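Local atomic coordinates of aldehyde dehydrogenase (PDB entry 5J6B), a protein that probably oxidises aldehydes to carboxylic acids, using NADP+ as the electron acceptor. Residues A[30-38]-A[323-334]. Sequence-based numbering, arbitrary orientation.
Sequences EVTDKYTGK and GDPKDPATFVGP
In this aldehyde dehydrogenase, the hairpin connection, residues 33-38, between the antiparallel strands 29-32 and 39-43 of the N-terminal sheet packs through Y35 and D33 against the loop between helices 303-319 and 338-353. Y35 holds its CG anti to the backbone N (chi1 180°), which sends the phenol across to the 323-334 loop. There D324 CA lies over one ring face, 3.7 Å from the centroid of the Y35 ring, a CH-pi contact. The D324 carboxylate, its plane turned 30° from that of the ring, follows toward the rim, with CG 3.4 Å from Y35 CE2. P325 CD meets Y35 CG obliquely at 3.6 Å, while P334 packs CG against K34 O and Y35 CA and brings CD 4.1 Å from Y35 CD1. Compact, conformationally restricted prolines suit these places, offering CH groups to the ring. M368 of strand 368-375 touches both Y35 and P334.

Beside the ring runs a salt bridge. K326, long enough to span the gap and bent at its last torsion (chi4 64°), brings NZ 2.8 Å from D33 OD2 on the syn lone pair. D33 OD1 accepts Y35 N (2.7 Å), an Asx turn, and T36 N, making an Asx motif; aspartate suits because one short carboxylate serves both turn and lysine. D324 OD1 closes a separate Asx turn by accepting K326 N, met from above the carboxylate plane, and a long pairing at 3.7 Å between K326 NZ and D324 OD1 adds to the network. In the aldehyde dehydrogenase fold, this contact probably joins the coenzyme-binding side, where the K34 side chain lies about 10 Å from bound NADPH, to the catalytic domain.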
loop_
_atom_site.group_PDB
_atom_site.type_symbol
_atom_site.label_atom_id
_atom_site.label_comp_id
_atom_site.label_asym_id
_atom_site.label_seq_id
_atom_site.Cartn_x
_atom_site.Cartn_y
_atom_site.Cartn_z
ATOM N N GLU A 30 -37.995 19.048 22.843
ATOM C CA GLU A 30 -39.041 18.071 22.595
ATOM C C GLU A 30 -38.760 17.320 21.299
ATOM O O GLU A 30 -38.397 17.925 20.280
ATOM C CB GLU A 30 -40.401 18.766 22.529
ATOM C CG GLU A 30 -40.781 19.519 23.806
ATOM C CD GLU A 30 -42.155 20.164 23.707
ATOM O OE1 GLU A 30 -42.486 20.712 22.628
ATOM O OE2 GLU A 30 -42.907 20.113 24.706
ATOM N N VAL A 31 -38.917 15.998 21.334
ATOM C CA VAL A 31 -38.741 15.158 20.152
ATOM C C VAL A 31 -40.089 14.535 19.838
ATOM O O VAL A 31 -40.693 13.890 20.704
ATOM C CB VAL A 31 -37.671 14.077 20.358
ATOM C CG1 VAL A 31 -37.454 13.279 19.043
ATOM C CG2 VAL A 31 -36.376 14.711 20.818
ATOM N N THR A 32 -40.568 14.748 18.618
ATOM C CA THR A 32 -41.872 14.258 18.205
ATOM C C THR A 32 -41.757 12.915 17.505
ATOM O O THR A 32 -40.761 12.614 16.836
ATOM C CB THR A 32 -42.578 15.246 17.269
ATOM O OG1 THR A 32 -41.783 15.460 16.087
ATOM C CG2 THR A 32 -42.840 16.572 17.981
ATOM N N ASP A 33 -42.790 12.099 17.695
ATOM C CA ASP A 33 -43.063 11.004 16.780
ATOM C C ASP A 33 -43.430 11.593 15.424
ATOM O O ASP A 33 -44.446 12.281 15.293
ATOM C CB ASP A 33 -44.204 10.136 17.328
ATOM C CG ASP A 33 -44.482 8.911 16.473
ATOM O OD1 ASP A 33 -44.632 9.045 15.234
ATOM O OD2 ASP A 33 -44.543 7.801 17.047
ATOM N N LYS A 34 -42.610 11.318 14.409
ATOM C CA LYS A 34 -42.833 11.969 13.123
ATOM C C LYS A 34 -44.062 11.435 12.390
ATOM O O LYS A 34 -44.470 12.029 11.389
ATOM C CB LYS A 34 -41.574 11.845 12.252
ATOM C CG LYS A 34 -40.340 12.511 12.866
ATOM C CD LYS A 34 -40.561 14.008 13.166
ATOM C CE LYS A 34 -39.354 14.630 13.891
ATOM N NZ LYS A 34 -38.905 13.800 15.065
ATOM N N TYR A 35 -44.686 10.361 12.866
ATOM C CA TYR A 35 -45.932 9.935 12.242
ATOM C C TYR A 35 -47.159 10.525 12.940
ATOM O O TYR A 35 -48.077 11.032 12.282
ATOM C CB TYR A 35 -46.010 8.405 12.215
ATOM C CG TYR A 35 -47.281 7.888 11.581
ATOM C CD1 TYR A 35 -47.550 8.118 10.239
ATOM C CD2 TYR A 35 -48.210 7.168 12.326
ATOM C CE1 TYR A 35 -48.702 7.652 9.652
ATOM C CE2 TYR A 35 -49.380 6.695 11.752
ATOM C CZ TYR A 35 -49.618 6.940 10.413
ATOM O OH TYR A 35 -50.771 6.483 9.828
ATOM N N THR A 36 -47.199 10.464 14.268
ATOM C CA THR A 36 -48.348 10.950 15.016
ATOM C C THR A 36 -48.282 12.434 15.343
ATOM O O THR A 36 -49.299 12.995 15.760
ATOM C CB THR A 36 -48.497 10.183 16.331
ATOM O OG1 THR A 36 -47.433 10.561 17.213
ATOM C CG2 THR A 36 -48.459 8.668 16.084
ATOM N N GLY A 37 -47.125 13.074 15.184
ATOM C CA GLY A 37 -46.934 14.451 15.596
ATOM C C GLY A 37 -46.824 14.664 17.089
ATOM O O GLY A 37 -46.469 15.770 17.521
ATOM N N LYS A 38 -47.103 13.646 17.891
ATOM C CA LYS A 38 -47.130 13.787 19.335
ATOM C C LYS A 38 -45.713 13.790 19.900
ATOM O O LYS A 38 -44.832 13.080 19.407
ATOM C CB LYS A 38 -47.945 12.637 19.920
ATOM C CG LYS A 38 -48.480 12.852 21.289
ATOM C CD LYS A 38 -49.329 11.652 21.639
ATOM C CE LYS A 38 -49.610 11.588 23.109
ATOM N NZ LYS A 38 -50.271 10.306 23.404
ATOM N N GLY A 323 -47.970 4.207 5.063
ATOM C CA GLY A 323 -48.726 4.223 6.318
ATOM C C GLY A 323 -47.814 4.374 7.529
ATOM O O GLY A 323 -46.721 4.937 7.436
ATOM N N ASP A 324 -48.307 3.882 8.658
ATOM C CA ASP A 324 -47.600 3.975 9.932
ATOM C C ASP A 324 -46.267 3.241 9.824
ATOM O O ASP A 324 -46.256 2.042 9.515
ATOM C CB ASP A 324 -48.466 3.382 11.051
ATOM C CG ASP A 324 -47.962 3.732 12.456
ATOM O OD1 ASP A 324 -46.748 3.980 12.612
ATOM O OD2 ASP A 324 -48.780 3.737 13.415
ATOM N N PRO A 325 -45.135 3.913 10.057
ATOM C CA PRO A 325 -43.837 3.214 10.001
ATOM C C PRO A 325 -43.675 2.134 11.067
ATOM O O PRO A 325 -42.817 1.255 10.915
ATOM C CB PRO A 325 -42.822 4.348 10.189
ATOM C CG PRO A 325 -43.563 5.388 10.960
ATOM C CD PRO A 325 -44.997 5.322 10.472
ATOM N N LYS A 326 -44.481 2.152 12.121
ATOM C CA LYS A 326 -44.457 1.049 13.076
ATOM C C LYS A 326 -45.050 -0.228 12.488
ATOM O O LYS A 326 -44.777 -1.318 13.000
ATOM C CB LYS A 326 -45.203 1.452 14.348
ATOM C CG LYS A 326 -44.635 2.712 14.993
ATOM C CD LYS A 326 -45.500 3.168 16.175
ATOM C CE LYS A 326 -45.075 4.557 16.646
ATOM N NZ LYS A 326 -45.304 5.595 15.587
ATOM N N ASP A 327 -45.854 -0.117 11.437
ATOM C CA ASP A 327 -46.423 -1.288 10.784
ATOM C C ASP A 327 -45.357 -1.911 9.884
ATOM O O ASP A 327 -44.854 -1.232 8.984
ATOM C CB ASP A 327 -47.668 -0.871 9.989
ATOM C CG ASP A 327 -48.353 -2.035 9.272
ATOM O OD1 ASP A 327 -47.849 -3.172 9.309
ATOM O OD2 ASP A 327 -49.414 -1.800 8.655
ATOM N N PRO A 328 -44.958 -3.170 10.112
ATOM C CA PRO A 328 -43.880 -3.760 9.289
ATOM C C PRO A 328 -44.233 -3.845 7.819
ATOM O O PRO A 328 -43.325 -3.913 6.977
ATOM C CB PRO A 328 -43.687 -5.161 9.893
ATOM C CG PRO A 328 -44.369 -5.121 11.236
ATOM C CD PRO A 328 -45.472 -4.111 11.123
ATOM N N ALA A 329 -45.522 -3.820 7.486
ATOM C CA ALA A 329 -45.936 -3.799 6.092
ATOM C C ALA A 329 -45.649 -2.459 5.427
ATOM O O ALA A 329 -45.598 -2.392 4.193
ATOM C CB ALA A 329 -47.424 -4.131 5.996
ATOM N N THR A 330 -45.451 -1.392 6.203
ATOM C CA THR A 330 -45.235 -0.076 5.606
ATOM C C THR A 330 -43.860 0.008 4.952
ATOM O O THR A 330 -42.842 -0.340 5.560
ATOM C CB THR A 330 -45.394 1.028 6.657
ATOM O OG1 THR A 330 -46.768 1.113 7.050
ATOM C CG2 THR A 330 -44.952 2.401 6.095
ATOM N N PHE A 331 -43.825 0.470 3.701
ATOM C CA PHE A 331 -42.562 0.818 3.063
ATOM C C PHE A 331 -42.360 2.320 2.937
ATOM O O PHE A 331 -41.223 2.794 3.019
ATOM C CB PHE A 331 -42.473 0.180 1.668
ATOM C CG PHE A 331 -41.105 0.293 1.025
ATOM C CD1 PHE A 331 -40.002 -0.321 1.599
ATOM C CD2 PHE A 331 -40.926 1.006 -0.156
ATOM C CE1 PHE A 331 -38.743 -0.224 1.008
ATOM C CE2 PHE A 331 -39.676 1.102 -0.749
ATOM C CZ PHE A 331 -38.587 0.490 -0.170
ATOM N N VAL A 332 -43.438 3.077 2.758
ATOM C CA VAL A 332 -43.385 4.527 2.614
ATOM C C VAL A 332 -43.976 5.134 3.876
ATOM O O VAL A 332 -45.199 5.124 4.064
ATOM C CB VAL A 332 -44.138 5.007 1.366
ATOM C CG1 VAL A 332 -44.065 6.536 1.261
ATOM C CG2 VAL A 332 -43.590 4.318 0.099
ATOM N N GLY A 333 -43.114 5.654 4.747
ATOM C CA GLY A 333 -43.556 6.329 5.945
ATOM C C GLY A 333 -43.718 7.810 5.683
ATOM O O GLY A 333 -43.607 8.268 4.540
ATOM N N PRO A 334 -43.967 8.593 6.729
ATOM C CA PRO A 334 -44.105 10.040 6.541
ATOM C C PRO A 334 -42.777 10.661 6.153
ATOM O O PRO A 334 -41.704 10.181 6.532
ATOM C CB PRO A 334 -44.552 10.534 7.925
ATOM C CG PRO A 334 -43.859 9.586 8.848
ATOM C CD PRO A 334 -43.989 8.229 8.159
#